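GTPase-activating protein GYP1 (Saccharomyces cerevisiae, PDB 1FKM) stimulates GTP hydrolysis by Ypt/Rab GTPases, notably Ypt1 and Ypt7, through its TBC-type GAP domain, supplying an arginine finger and a glutamine finger in trans. Local coordinates at residues I200-K205 with S323-H328; N13-K18 with Q24-I29. All coordinates share one frame; numbering follows the deposited sequence.

Contact 1: residues I200-K205 with S323-H328; sequences ILRQVK and SLNEFH
Gln203 NE2 donates a hydrogen bond of 2.9 Å to the main-chain oxygen Asn325 O. The N-H...O angle of 169° makes the bond nearly straight at the hydrogen, and the acceptor lies close to the plane of the Gln203 amide. At the oxygen end the donor arrives from the side and tilted out of the carbonyl plane. A bend at the second torsion (chi2 -71°) turns the amide across the Asn325 side chain, where Gln203 CD lies 3.5 Å from Asn325 CG. Gln203 NE2 is also 3.0 Å from Asn325 ND2, but both are donors and no bond joins them; Asn325 ND2 bonds instead to Asn192 OD1. Within this all-helical TBC-type GAP domain, the contact bridges helices 198-214 and 324-338, whose short local axes come within 10.6 Å of each other at closest approach, inclined at 34°. Gln203 spans the distance between them, and Met237 packs against it. Shortening Gln203 to an alanine would probably leave Asn325 O without this donor and open a gap beside Met237. Asn325 OD1 lies at the edge of the Arg202 guanidinium, near its plane and 3.9 Å from Arg202 NH2, too far for a hydrogen bond; Arg202 NH1 forms a salt bridge with Asp191.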
ATOM      1  N   ILE A 200      10.771   0.916 -11.536  1.00 23.90           N
ATOM      2  CA  ILE A 200       9.812  -0.090 -11.968  1.00 23.18           C
ATOM      3  C   ILE A 200      10.414  -0.963 -13.066  1.00 23.51           C
ATOM      4  O   ILE A 200      10.251  -2.187 -13.052  1.00 22.20           O
ATOM      5  CB  ILE A 200       8.515   0.544 -12.511  1.00 23.71           C
ATOM      6  CG1 ILE A 200       7.836   1.392 -11.429  1.00 24.43           C
ATOM      7  CG2 ILE A 200       7.576  -0.560 -13.014  1.00 20.61           C
ATOM      8  CD1 ILE A 200       7.492   0.645 -10.164  1.00 24.32           C
ATOM      9  N   LEU A 201      11.102  -0.338 -14.022  1.00 21.32           N
ATOM     10  CA  LEU A 201      11.723  -1.093 -15.108  1.00 23.00           C
ATOM     11  C   LEU A 201      12.758  -2.061 -14.546  1.00 23.83           C
ATOM     12  O   LEU A 201      12.901  -3.185 -15.036  1.00 24.12           O
ATOM     13  CB  LEU A 201      12.379  -0.146 -16.124  1.00 27.19           C
ATOM     14  CG  LEU A 201      11.405   0.724 -16.930  1.00 29.86           C
ATOM     15  CD1 LEU A 201      12.175   1.676 -17.847  1.00 30.53           C
ATOM     16  CD2 LEU A 201      10.488  -0.173 -17.751  1.00 32.61           C
ATOM     17  N   ARG A 202      13.473  -1.632 -13.510  1.00 23.41           N
ATOM     18  CA  ARG A 202      14.479  -2.480 -12.878  1.00 24.61           C
ATOM     19  C   ARG A 202      13.793  -3.645 -12.156  1.00 24.43           C
ATOM     20  O   ARG A 202      14.294  -4.767 -12.154  1.00 23.60           O
ATOM     21  CB  ARG A 202      15.300  -1.661 -11.879  1.00 29.82           C
ATOM     22  CG  ARG A 202      16.448  -2.420 -11.237  1.00 33.31           C
ATOM     23  CD  ARG A 202      17.230  -1.524 -10.286  1.00 35.31           C
ATOM     24  NE  ARG A 202      16.404  -1.051  -9.178  1.00 37.51           N
ATOM     25  CZ  ARG A 202      16.089   0.224  -8.963  1.00 39.42           C
ATOM     26  NH1 ARG A 202      16.531   1.170  -9.785  1.00 38.69           N
ATOM     27  NH2 ARG A 202      15.330   0.554  -7.926  1.00 37.81           N
ATOM     28  N   GLN A 203      12.653  -3.365 -11.533  1.00 21.88           N
ATOM     29  CA  GLN A 203      11.882  -4.388 -10.820  1.00 23.42           C
ATOM     30  C   GLN A 203      11.377  -5.454 -11.791  1.00 22.55           C
ATOM     31  O   GLN A 203      11.448  -6.655 -11.514  1.00 23.30           O
ATOM     32  CB  GLN A 203      10.681  -3.751 -10.119  1.00 28.93           C
ATOM     33  CG  GLN A 203      11.003  -3.027  -8.827  1.00 31.26           C
ATOM     34  CD  GLN A 203      11.353  -3.985  -7.708  1.00 35.15           C
ATOM     35  OE1 GLN A 203      12.467  -4.514  -7.651  1.00 37.77           O
ATOM     36  NE2 GLN A 203      10.393  -4.230  -6.817  1.00 32.61           N
ATOM     37  N   VAL A 204      10.851  -5.008 -12.925  1.00 21.76           N
ATOM     38  CA  VAL A 204      10.332  -5.928 -13.928  1.00 22.57           C
ATOM     39  C   VAL A 204      11.468  -6.790 -14.478  1.00 23.75           C
ATOM     40  O   VAL A 204      11.285  -7.986 -14.713  1.00 24.11           O
ATOM     41  CB  VAL A 204       9.635  -5.158 -15.075  1.00 22.85           C
ATOM     42  CG1 VAL A 204       9.238  -6.113 -16.196  1.00 24.40           C
ATOM     43  CG2 VAL A 204       8.390  -4.461 -14.532  1.00 23.65           C
ATOM     44  N   LYS A 205      12.642  -6.191 -14.670  1.00 24.09           N
ATOM     45  CA  LYS A 205      13.800  -6.942 -15.166  1.00 28.47           C
ATOM     46  C   LYS A 205      14.222  -7.985 -14.126  1.00 25.90           C
ATOM     47  O   LYS A 205      14.586  -9.114 -14.471  1.00 24.56           O
ATOM     48  CB  LYS A 205      14.978  -6.002 -15.441  1.00 41.83           C
ATOM     49  CG  LYS A 205      14.719  -4.988 -16.538  1.00 49.71           C
ATOM     50  CD  LYS A 205      15.837  -3.959 -16.624  1.00 54.82           C
ATOM     51  CE  LYS A 205      15.518  -2.875 -17.648  1.00 57.46           C
ATOM     52  NZ  LYS A 205      16.575  -1.825 -17.693  1.00 61.32           N
ATOM     53  N   SER A 323      14.122  -2.663   1.675  1.00 38.82           N
ATOM     54  CA  SER A 323      13.864  -4.023   1.228  1.00 34.46           C
ATOM     55  C   SER A 323      12.457  -4.196   0.655  1.00 32.64           C
ATOM     56  O   SER A 323      12.045  -5.315   0.347  1.00 31.68           O
ATOM     57  CB  SER A 323      14.087  -5.013   2.379  1.00 34.60           C
ATOM     58  OG  SER A 323      13.291  -4.686   3.511  1.00 40.48           O
ATOM     59  N   LEU A 324      11.724  -3.093   0.499  1.00 23.97           N
ATOM     60  CA  LEU A 324      10.374  -3.180  -0.049  1.00 24.20           C
ATOM     61  C   LEU A 324      10.397  -3.733  -1.469  1.00 22.53           C
ATOM     62  O   LEU A 324       9.691  -4.699  -1.776  1.00 20.64           O
ATOM     63  CB  LEU A 324       9.681  -1.806  -0.029  1.00 25.21           C
ATOM     64  CG  LEU A 324       8.290  -1.734  -0.670  1.00 26.19           C
ATOM     65  CD1 LEU A 324       7.386  -2.812  -0.091  1.00 26.50           C
ATOM     66  CD2 LEU A 324       7.692  -0.357  -0.431  1.00 27.04           C
ATOM     67  N   ASN A 325      11.209  -3.132  -2.334  1.00 20.97           N
ATOM     68  CA  ASN A 325      11.310  -3.595  -3.720  1.00 23.30           C
ATOM     69  C   ASN A 325      11.728  -5.065  -3.804  1.00 23.05           C
ATOM     70  O   ASN A 325      11.163  -5.844  -4.576  1.00 21.76           O
ATOM     71  CB  ASN A 325      12.314  -2.732  -4.494  1.00 30.78           C
ATOM     72  CG  ASN A 325      11.650  -1.572  -5.226  1.00 32.62           C
ATOM     73  OD1 ASN A 325      12.325  -0.665  -5.713  1.00 35.53           O
ATOM     74  ND2 ASN A 325      10.328  -1.607  -5.320  1.00 31.12           N
ATOM     75  N   GLU A 326      12.723  -5.437  -3.010  1.00 24.50           N
ATOM     76  CA  GLU A 326      13.222  -6.808  -2.994  1.00 25.89           C
ATOM     77  C   GLU A 326      12.128  -7.794  -2.601  1.00 22.61           C
ATOM     78  O   GLU A 326      11.846  -8.736  -3.336  1.00 22.44           O
ATOM     79  CB  GLU A 326      14.397  -6.923  -2.022  1.00 49.99           C
ATOM     80  CG  GLU A 326      14.938  -8.335  -1.857  1.00 59.16           C
ATOM     81  CD  GLU A 326      16.044  -8.416  -0.821  1.00 65.30           C
ATOM     82  OE1 GLU A 326      16.454  -7.357  -0.298  1.00 69.46           O
ATOM     83  OE2 GLU A 326      16.505  -9.539  -0.529  1.00 68.52           O
ATOM     84  N   PHE A 327      11.506  -7.577  -1.448  1.00 22.36           N
ATOM     85  CA  PHE A 327      10.455  -8.481  -1.002  1.00 21.43           C
ATOM     86  C   PHE A 327       9.304  -8.548  -2.006  1.00 20.81           C
ATOM     87  O   PHE A 327       8.753  -9.621  -2.261  1.00 19.47           O
ATOM     88  CB  PHE A 327       9.907  -8.052   0.363  1.00 23.52           C
ATOM     89  CG  PHE A 327       8.928  -9.027   0.945  1.00 23.90           C
ATOM     90  CD1 PHE A 327       9.310 -10.345   1.201  1.00 23.44           C
ATOM     91  CD2 PHE A 327       7.618  -8.643   1.216  1.00 23.60           C
ATOM     92  CE1 PHE A 327       8.396 -11.269   1.716  1.00 23.26           C
ATOM     93  CE2 PHE A 327       6.697  -9.556   1.729  1.00 24.40           C
ATOM     94  CZ  PHE A 327       7.087 -10.875   1.980  1.00 24.75           C
ATOM     95  N   HIS A 328       8.944  -7.405  -2.583  1.00 18.48           N
ATOM     96  CA  HIS A 328       7.847  -7.372  -3.538  1.00 19.05           C
ATOM     97  C   HIS A 328       8.136  -8.213  -4.773  1.00 17.28           C
ATOM     98  O   HIS A 328       7.238  -8.861  -5.309  1.00 17.74           O
ATOM     99  CB  HIS A 328       7.520  -5.935  -3.965  1.00 17.50           C
ATOM    100  CG  HIS A 328       6.270  -5.829  -4.782  1.00 22.61           C
ATOM    101  ND1 HIS A 328       5.041  -6.248  -4.315  1.00 22.94           N
ATOM    102  CD2 HIS A 328       6.059  -5.386  -6.045  1.00 23.10           C
ATOM    103  CE1 HIS A 328       4.130  -6.069  -5.254  1.00 23.65           C
ATOM    104  NE2 HIS A 328       4.721  -5.549  -6.315  1.00 23.61           N
TER

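Contact 2: residues N13-K18 with Q24-I29; sequences NILKDK and QDLRQI
Ile14 is the main bump of this contact, and its two branches enter different hollows on the face of helix 23-30. The longer branch runs extended (chi2 178°) and carries CD1 between Asp25 and Ile29, one helical turn apart. There Ile14 CD1 meets Ile29 CG2 at 3.9 Å, the closest approach between the two segments, and lies 4.2 Å from the backbone oxygen Asp25 O. The side chains of Ile14 and Ile29 pass alongside one another in opposite directions. The shorter branch meets Leu26, with Ile14 CG2 4.2 Å from Leu26 CD1.

That Leu26 methyl is the answering bump. It fits against two consecutive residues at the end of helix 4-15, for Leu15 CD2 also comes within 4.1 Å of Leu26 CD1. Here the two leucine side chains cross at about a right angle. Val42 of helix 39-46 touches both Leu15 and Leu26, and Ile29 reaches back to Lys10 and Phe11, a turn or so earlier in helix 4-15. The arrangement is that of two consecutive helices joined by a short loop, near the N-terminus: the chain leaves helical geometry at Lys16, and helix 23-30 brings its apolar face back against the helix just left.

At the outer edge a water accepts a weak bond from Lys18 NZ and donates one to Asp25 OD2. Lys18 is poorly ordered, and its NZ stays 4.8 Å from Asp25 OD2. With no direct hydrogen bond across the segments, their association rests on the fit of aliphatic branches, and the opposite charges probably add little.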
ATOM      1  N   ASN A  13      -0.968  -6.001  25.161  1.00 27.97           N
ATOM      2  CA  ASN A  13       0.142  -5.985  26.106  1.00 30.22           C
ATOM      3  C   ASN A  13       1.447  -5.489  25.495  1.00 29.11           C
ATOM      4  O   ASN A  13       2.356  -5.080  26.213  1.00 30.91           O
ATOM      5  CB  ASN A  13       0.332  -7.369  26.730  1.00 36.05           C
ATOM      6  CG  ASN A  13      -0.799  -7.733  27.678  1.00 37.57           C
ATOM      7  OD1 ASN A  13      -1.214  -6.917  28.502  1.00 40.96           O
ATOM      8  ND2 ASN A  13      -1.301  -8.954  27.566  1.00 37.87           N
ATOM      9  N   ILE A  14       1.542  -5.522  24.171  1.00 27.61           N
ATOM     10  CA  ILE A  14       2.736  -5.027  23.500  1.00 26.00           C
ATOM     11  C   ILE A  14       2.598  -3.518  23.333  1.00 26.75           C
ATOM     12  O   ILE A  14       3.562  -2.767  23.489  1.00 26.42           O
ATOM     13  CB  ILE A  14       2.910  -5.661  22.096  1.00 25.75           C
ATOM     14  CG1 ILE A  14       3.307  -7.133  22.235  1.00 26.70           C
ATOM     15  CG2 ILE A  14       3.967  -4.895  21.295  1.00 25.21           C
ATOM     16  CD1 ILE A  14       3.456  -7.863  20.907  1.00 24.75           C
ATOM     17  N   LEU A  15       1.375  -3.080  23.058  1.00 23.85           N
ATOM     18  CA  LEU A  15       1.100  -1.670  22.815  1.00 28.00           C
ATOM     19  C   LEU A  15       0.713  -0.796  24.005  1.00 32.54           C
ATOM     20  O   LEU A  15       1.020   0.397  24.017  1.00 32.98           O
ATOM     21  CB  LEU A  15       0.004  -1.557  21.756  1.00 27.23           C
ATOM     22  CG  LEU A  15       0.293  -2.222  20.412  1.00 25.98           C
ATOM     23  CD1 LEU A  15      -0.963  -2.200  19.556  1.00 24.54           C
ATOM     24  CD2 LEU A  15       1.447  -1.497  19.712  1.00 25.00           C
ATOM     25  N   LYS A  16       0.049  -1.377  24.999  1.00 39.09           N
ATOM     26  CA  LYS A  16      -0.412  -0.599  26.147  1.00 44.96           C
ATOM     27  C   LYS A  16       0.337  -0.813  27.459  1.00 48.12           C
ATOM     28  O   LYS A  16       0.771  -1.922  27.769  1.00 49.33           O
ATOM     29  CB  LYS A  16      -1.906  -0.862  26.344  1.00 52.58           C
ATOM     30  CG  LYS A  16      -2.714  -0.574  25.087  1.00 55.46           C
ATOM     31  CD  LYS A  16      -4.141  -1.081  25.176  1.00 58.39           C
ATOM     32  CE  LYS A  16      -4.873  -0.841  23.861  1.00 60.77           C
ATOM     33  NZ  LYS A  16      -6.256  -1.392  23.867  1.00 63.10           N
ATOM     34  N   ASP A  17       0.486   0.272  28.216  1.00 55.51           N
ATOM     35  CA  ASP A  17       1.172   0.257  29.507  1.00 59.24           C
ATOM     36  C   ASP A  17       2.583  -0.330  29.416  1.00 59.50           C
ATOM     37  O   ASP A  17       2.911  -1.284  30.124  1.00 58.72           O
ATOM     38  CB  ASP A  17       0.342  -0.538  30.522  1.00 69.74           C
ATOM     39  CG  ASP A  17       0.873  -0.419  31.942  1.00 70.12           C
ATOM     40  OD1 ASP A  17       1.830   0.354  32.163  1.00 70.12           O
ATOM     41  OD2 ASP A  17       0.327  -1.098  32.838  1.00 70.12           O
ATOM     42  N   LYS A  18       3.421   0.248  28.557  1.00 70.12           N
ATOM     43  CA  LYS A  18       4.791  -0.241  28.382  1.00 70.12           C
ATOM     44  C   LYS A  18       5.797   0.911  28.245  1.00 69.32           C
ATOM     45  O   LYS A  18       7.008   0.702  28.286  1.00 70.12           O
ATOM     46  CB  LYS A  18       4.854  -1.146  27.143  1.00 64.34           C
ATOM     47  CG  LYS A  18       5.903  -2.259  27.196  1.00 67.15           C
ATOM     48  CD  LYS A  18       7.327  -1.727  27.142  1.00 70.12           C
ATOM     49  CE  LYS A  18       8.347  -2.854  27.105  1.00 70.12           C
ATOM     50  NZ  LYS A  18       8.213  -3.682  25.874  1.00 70.12           N
ATOM     51  N   GLN A  24      10.769  -4.782  17.969  1.00 33.51           N
ATOM     52  CA  GLN A  24      11.082  -6.166  17.624  1.00 34.61           C
ATOM     53  C   GLN A  24       9.902  -7.091  17.875  1.00 31.87           C
ATOM     54  O   GLN A  24       9.504  -7.859  16.996  1.00 28.91           O
ATOM     55  CB  GLN A  24      12.281  -6.669  18.433  1.00 55.40           C
ATOM     56  CG  GLN A  24      13.630  -6.146  17.976  1.00 62.70           C
ATOM     57  CD  GLN A  24      14.781  -6.865  18.660  1.00 67.29           C
ATOM     58  OE1 GLN A  24      14.890  -8.092  18.589  1.00 69.23           O
ATOM     59  NE2 GLN A  24      15.645  -6.107  19.327  1.00 70.12           N
ATOM     60  N   ASP A  25       9.353  -7.034  19.085  1.00 27.68           N
ATOM     61  CA  ASP A  25       8.217  -7.878  19.422  1.00 25.72           C
ATOM     62  C   ASP A  25       7.054  -7.574  18.487  1.00 22.72           C
ATOM     63  O   ASP A  25       6.388  -8.481  17.994  1.00 20.10           O
ATOM     64  CB  ASP A  25       7.773  -7.645  20.871  1.00 39.20           C
ATOM     65  CG  ASP A  25       8.810  -8.093  21.884  1.00 43.35           C
ATOM     66  OD1 ASP A  25       9.421  -9.163  21.682  1.00 45.11           O
ATOM     67  OD2 ASP A  25       9.000  -7.382  22.892  1.00 47.44           O
ATOM     68  N   LEU A  26       6.828  -6.292  18.228  1.00 22.45           N
ATOM     69  CA  LEU A  26       5.727  -5.877  17.364  1.00 22.83           C
ATOM     70  C   LEU A  26       5.853  -6.412  15.933  1.00 23.03           C
ATOM     71  O   LEU A  26       4.883  -6.916  15.363  1.00 22.30           O
ATOM     72  CB  LEU A  26       5.630  -4.346  17.351  1.00 23.90           C
ATOM     73  CG  LEU A  26       4.447  -3.747  16.587  1.00 21.85           C
ATOM     74  CD1 LEU A  26       3.136  -4.253  17.187  1.00 22.17           C
ATOM     75  CD2 LEU A  26       4.524  -2.218  16.638  1.00 20.76           C
ATOM     76  N   ARG A  27       7.044  -6.300  15.355  1.00 23.92           N
ATOM     77  CA  ARG A  27       7.289  -6.788  14.000  1.00 25.37           C
ATOM     78  C   ARG A  27       7.089  -8.301  13.922  1.00 25.12           C
ATOM     79  O   ARG A  27       6.507  -8.819  12.970  1.00 22.94           O
ATOM     80  CB  ARG A  27       8.721  -6.470  13.566  1.00 33.84           C
ATOM     81  CG  ARG A  27       9.003  -5.015  13.259  1.00 40.77           C
ATOM     82  CD  ARG A  27      10.437  -4.852  12.760  1.00 47.89           C
ATOM     83  NE  ARG A  27      10.724  -5.769  11.659  1.00 55.13           N
ATOM     84  CZ  ARG A  27      11.889  -5.840  11.020  1.00 59.16           C
ATOM     85  NH1 ARG A  27      12.892  -5.045  11.367  1.00 61.93           N
ATOM     86  NH2 ARG A  27      12.049  -6.710  10.030  1.00 60.65           N
ATOM     87  N   GLN A  28       7.584  -9.005  14.932  1.00 24.93           N
ATOM     88  CA  GLN A  28       7.482 -10.459  14.979  1.00 25.85           C
ATOM     89  C   GLN A  28       6.050 -10.976  14.901  1.00 24.30           C
ATOM     90  O   GLN A  28       5.746 -11.859  14.099  1.00 24.14           O
ATOM     91  CB  GLN A  28       8.149 -10.978  16.255  1.00 41.02           C
ATOM     92  CG  GLN A  28       7.950 -12.460  16.503  1.00 46.70           C
ATOM     93  CD  GLN A  28       8.617 -12.923  17.782  1.00 51.33           C
ATOM     94  OE1 GLN A  28       8.306 -12.436  18.871  1.00 54.38           O
ATOM     95  NE2 GLN A  28       9.544 -13.868  17.657  1.00 53.14           N
ATOM     96  N   ILE A  29       5.168 -10.433  15.732  1.00 21.92           N
ATOM     97  CA  ILE A  29       3.786 -10.879  15.734  1.00 21.90           C
ATOM     98  C   ILE A  29       2.980 -10.317  14.567  1.00 20.67           C
ATOM     99  O   ILE A  29       2.118 -11.006  14.023  1.00 22.16           O
ATOM    100  CB  ILE A  29       3.080 -10.520  17.074  1.00 26.21           C
ATOM    101  CG1 ILE A  29       1.689 -11.157  17.112  1.00 27.53           C
ATOM    102  CG2 ILE A  29       2.987  -9.005  17.237  1.00 27.45           C
ATOM    103  CD1 ILE A  29       0.995 -11.051  18.465  1.00 31.36           C
TER
HETATM  104  O   HOH W   1       6.723  -6.119  24.289  1.00 35.94           O

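In the fold
The residues of contact 2 all precede those of contact 1 in the chain. Their centres are 30 Å apart and their nearest atoms about 7 Å, without touching. Helix 247-261 connects them indirectly: Leu324 and Phe327 of contact 1 pack on Tyr257, whereas Arg27 of contact 2 makes a weak hydrogen bond to Ser259 O. Contact 2 joins neighbours in sequence, but contact 1 joins helices separated by a long span that includes the unmodelled residues 263-322. Contact 1 lies about 15 Å and contact 2 about 22 Å, centre to centre, from the middle of the chain. Both are away from the arginine finger Arg96 and the glutamine finger Gln131.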